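Local coordinates for protein arginyl-tRNA synthetase (Campylobacter jejuni, PDB 3FNR) that catalyses the ATP-dependent attachment of L-arginine to its cognate tRNA, as a monomeric class I aminoacyl-tRNA synthetase, at residues 14-19 with 428-433. The protein carries 1 engineered substitution. Sequence-based numbering, arbitrary orientation.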
loop_
_atom_site.group_PDB
_atom_site.type_symbol
_atom_site.label_atom_id
_atom_site.label_comp_id
_atom_site.label_asym_id
_atom_site.label_seq_id
_atom_site.Cartn_x
_atom_site.Cartn_y
_atom_site.Cartn_z
ATOM N N GLN A 14 -16.655 -1.978 27.564
ATOM C CA GLN A 14 -15.809 -0.842 27.179
ATOM C C GLN A 14 -15.687 -0.704 25.667
ATOM O O GLN A 14 -15.742 0.405 25.130
ATOM C CB GLN A 14 -14.427 -0.966 27.810
ATOM C CG GLN A 14 -14.435 -0.737 29.320
ATOM C CD GLN A 14 -13.227 -1.328 30.020
ATOM O OE1 GLN A 14 -13.296 -1.687 31.201
ATOM N NE2 GLN A 14 -12.110 -1.439 29.297
ATOM N N ALA A 15 -15.528 -1.844 25.000
ATOM C CA ALA A 15 -15.456 -1.916 23.554
ATOM C C ALA A 15 -16.750 -1.447 22.903
ATOM O O ALA A 15 -16.724 -0.689 21.937
ATOM C CB ALA A 15 -15.148 -3.340 23.129
ATOM N N LEU A 16 -17.882 -1.893 23.443
ATOM C CA LEU A 16 -19.181 -1.613 22.833
ATOM C C LEU A 16 -19.748 -0.221 23.158
ATOM O O LEU A 16 -20.581 0.294 22.409
ATOM C CB LEU A 16 -20.193 -2.707 23.189
ATOM C CG LEU A 16 -19.889 -4.130 22.709
ATOM C CD1 LEU A 16 -20.750 -5.121 23.478
ATOM C CD2 LEU A 16 -20.087 -4.275 21.204
ATOM N N THR A 17 -19.310 0.368 24.270
ATOM C CA THR A 17 -19.738 1.716 24.662
ATOM C C THR A 17 -19.082 2.767 23.757
ATOM O O THR A 17 -19.704 3.773 23.408
ATOM C CB THR A 17 -19.435 1.998 26.157
ATOM O OG1 THR A 17 -20.034 0.974 26.962
ATOM C CG2 THR A 17 -19.983 3.358 26.610
ATOM N N ASN A 18 -17.835 2.518 23.361
ATOM C CA ASN A 18 -17.125 3.405 22.432
ATOM C C ASN A 18 -16.575 2.614 21.248
ATOM O O ASN A 18 -15.365 2.390 21.177
ATOM C CB ASN A 18 -15.971 4.126 23.138
ATOM C CG ASN A 18 -16.355 4.652 24.507
ATOM O OD1 ASN A 18 -16.927 5.736 24.630
ATOM N ND2 ASN A 18 -16.029 3.888 25.549
ATOM N N PRO A 19 -17.453 2.202 20.308
ATOM C CA PRO A 19 -17.029 1.272 19.259
ATOM C C PRO A 19 -15.931 1.815 18.341
ATOM O O PRO A 19 -15.071 1.051 17.913
ATOM C CB PRO A 19 -18.317 0.994 18.480
ATOM C CG PRO A 19 -19.220 2.121 18.791
ATOM C CD PRO A 19 -18.870 2.587 20.161
ATOM N N LEU A 428 -25.893 -14.142 23.730
ATOM C CA LEU A 428 -25.406 -14.553 22.416
ATOM C C LEU A 428 -25.333 -13.380 21.442
ATOM O O LEU A 428 -24.347 -13.227 20.733
ATOM C CB LEU A 428 -26.270 -15.678 21.852
ATOM C CG LEU A 428 -26.245 -16.980 22.662
ATOM C CD1 LEU A 428 -27.362 -17.918 22.211
ATOM C CD2 LEU A 428 -24.897 -17.659 22.544
ATOM N N LEU A 429 -26.372 -12.552 21.422
ATOM C CA LEU A 429 -26.367 -11.342 20.609
ATOM C C LEU A 429 -25.220 -10.396 20.974
ATOM O O LEU A 429 -24.541 -9.888 20.082
ATOM C CB LEU A 429 -27.713 -10.621 20.693
ATOM C CG LEU A 429 -28.882 -11.308 19.982
ATOM C CD1 LEU A 429 -30.177 -10.547 20.237
ATOM C CD2 LEU A 429 -28.628 -11.461 18.482
ATOM N N LYS A 430 -24.995 -10.179 22.271
ATOM C CA LYS A 430 -23.916 -9.293 22.729
ATOM C C LYS A 430 -22.557 -9.841 22.293
ATOM O O LYS A 430 -21.702 -9.087 21.812
ATOM C CB LYS A 430 -23.951 -9.101 24.243
ATOM C CG LYS A 430 -23.032 -7.985 24.752
ATOM C CD LYS A 430 -22.997 -7.938 26.274
ATOM C CE LYS A 430 -21.871 -7.066 26.788
ATOM N NZ LYS A 430 -21.979 -6.860 28.261
ATOM N N LEU A 431 -22.385 -11.153 22.449
ATOM C CA LEU A 431 -21.225 -11.841 21.932
ATOM C C LEU A 431 -21.063 -11.519 20.450
ATOM O O LEU A 431 -19.996 -11.075 20.033
ATOM C CB LEU A 431 -21.353 -13.353 22.129
ATOM C CG LEU A 431 -20.253 -14.211 21.491
ATOM C CD1 LEU A 431 -18.900 -13.854 22.047
ATOM C CD2 LEU A 431 -20.511 -15.683 21.693
ATOM N N PHE A 432 -22.134 -11.714 19.684
ATOM C CA PHE A 432 -22.114 -11.518 18.234
ATOM C C PHE A 432 -21.773 -10.079 17.869
ATOM O O PHE A 432 -21.032 -9.845 16.914
ATOM C CB PHE A 432 -23.453 -11.921 17.608
ATOM C CG PHE A 432 -23.670 -13.416 17.505
ATOM C CD1 PHE A 432 -24.650 -13.914 16.660
ATOM C CD2 PHE A 432 -22.898 -14.320 18.238
ATOM C CE1 PHE A 432 -24.872 -15.276 16.555
ATOM C CE2 PHE A 432 -23.117 -15.691 18.147
ATOM C CZ PHE A 432 -24.102 -16.169 17.302
ATOM N N SER A 433 -22.285 -9.127 18.653
ATOM C CA SER A 433 -22.066 -7.703 18.392
ATOM C C SER A 433 -20.596 -7.356 18.519
ATOM O O SER A 433 -20.092 -6.485 17.811
ATOM C CB SER A 433 -22.893 -6.825 19.330
ATOM O OG SER A 433 -22.339 -6.810 20.630
#
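Where Leu16 meets Lys430 and Ser433, the flat group at hand is a peptide carbonyl rather than a ring: within helix 425-445, Ser433 OG donates to Lys430 O at 2.6 Å. That bond is bent to 122° at the oxygen, with the donor tilted 20° from the carbonyl plane. The ring of Phe432 serves a different interface, meeting Phe410 and Tyr414 of helix 398-416 edge-to-face. Around the bonded hydroxyl the aliphatic contact is a fork. One branch of Leu16, CD2, comes within 3.4 Å of Ser433 OG, while the other, CD1, stands 3.7 Å from that same OG. The leucine side chain crosses the lysine chain at a slant, its CD1 3.9 Å from Lys430 CG and 4.0 Å from Lys430 CE. With CG anti to its own carbonyl carbon (chi1 -62°), Leu16 carries both methyls across from helix 5-17 to helix 425-445, bridging backbones whose closest CA atoms, those of Leu16 and Ser433, are 8.1 Å apart. Met362 also touches the leucine.

The lysine illustrates division of labour along one side chain. Its extended methylene chain offers the leucine a nonpolar flank, and carries NZ onward to Asn9 and Asn13 of helix 5-17 and to the backbone oxygens of Met362 and Ala364. The first helix is thus joined to the DALR anticodon-binding domain twice, by methyl packing and by hydrogen bonds from Lys430 NZ to the side-chain oxygens of Asn9 and Asn13. The chemistry is consistent with a buried serine whose proton is directed to Lys430 O, which lets its oxygen lie beside the two methyls of Leu16, and the oxygen-rich surroundings of NZ probably stabilise a positive charge there.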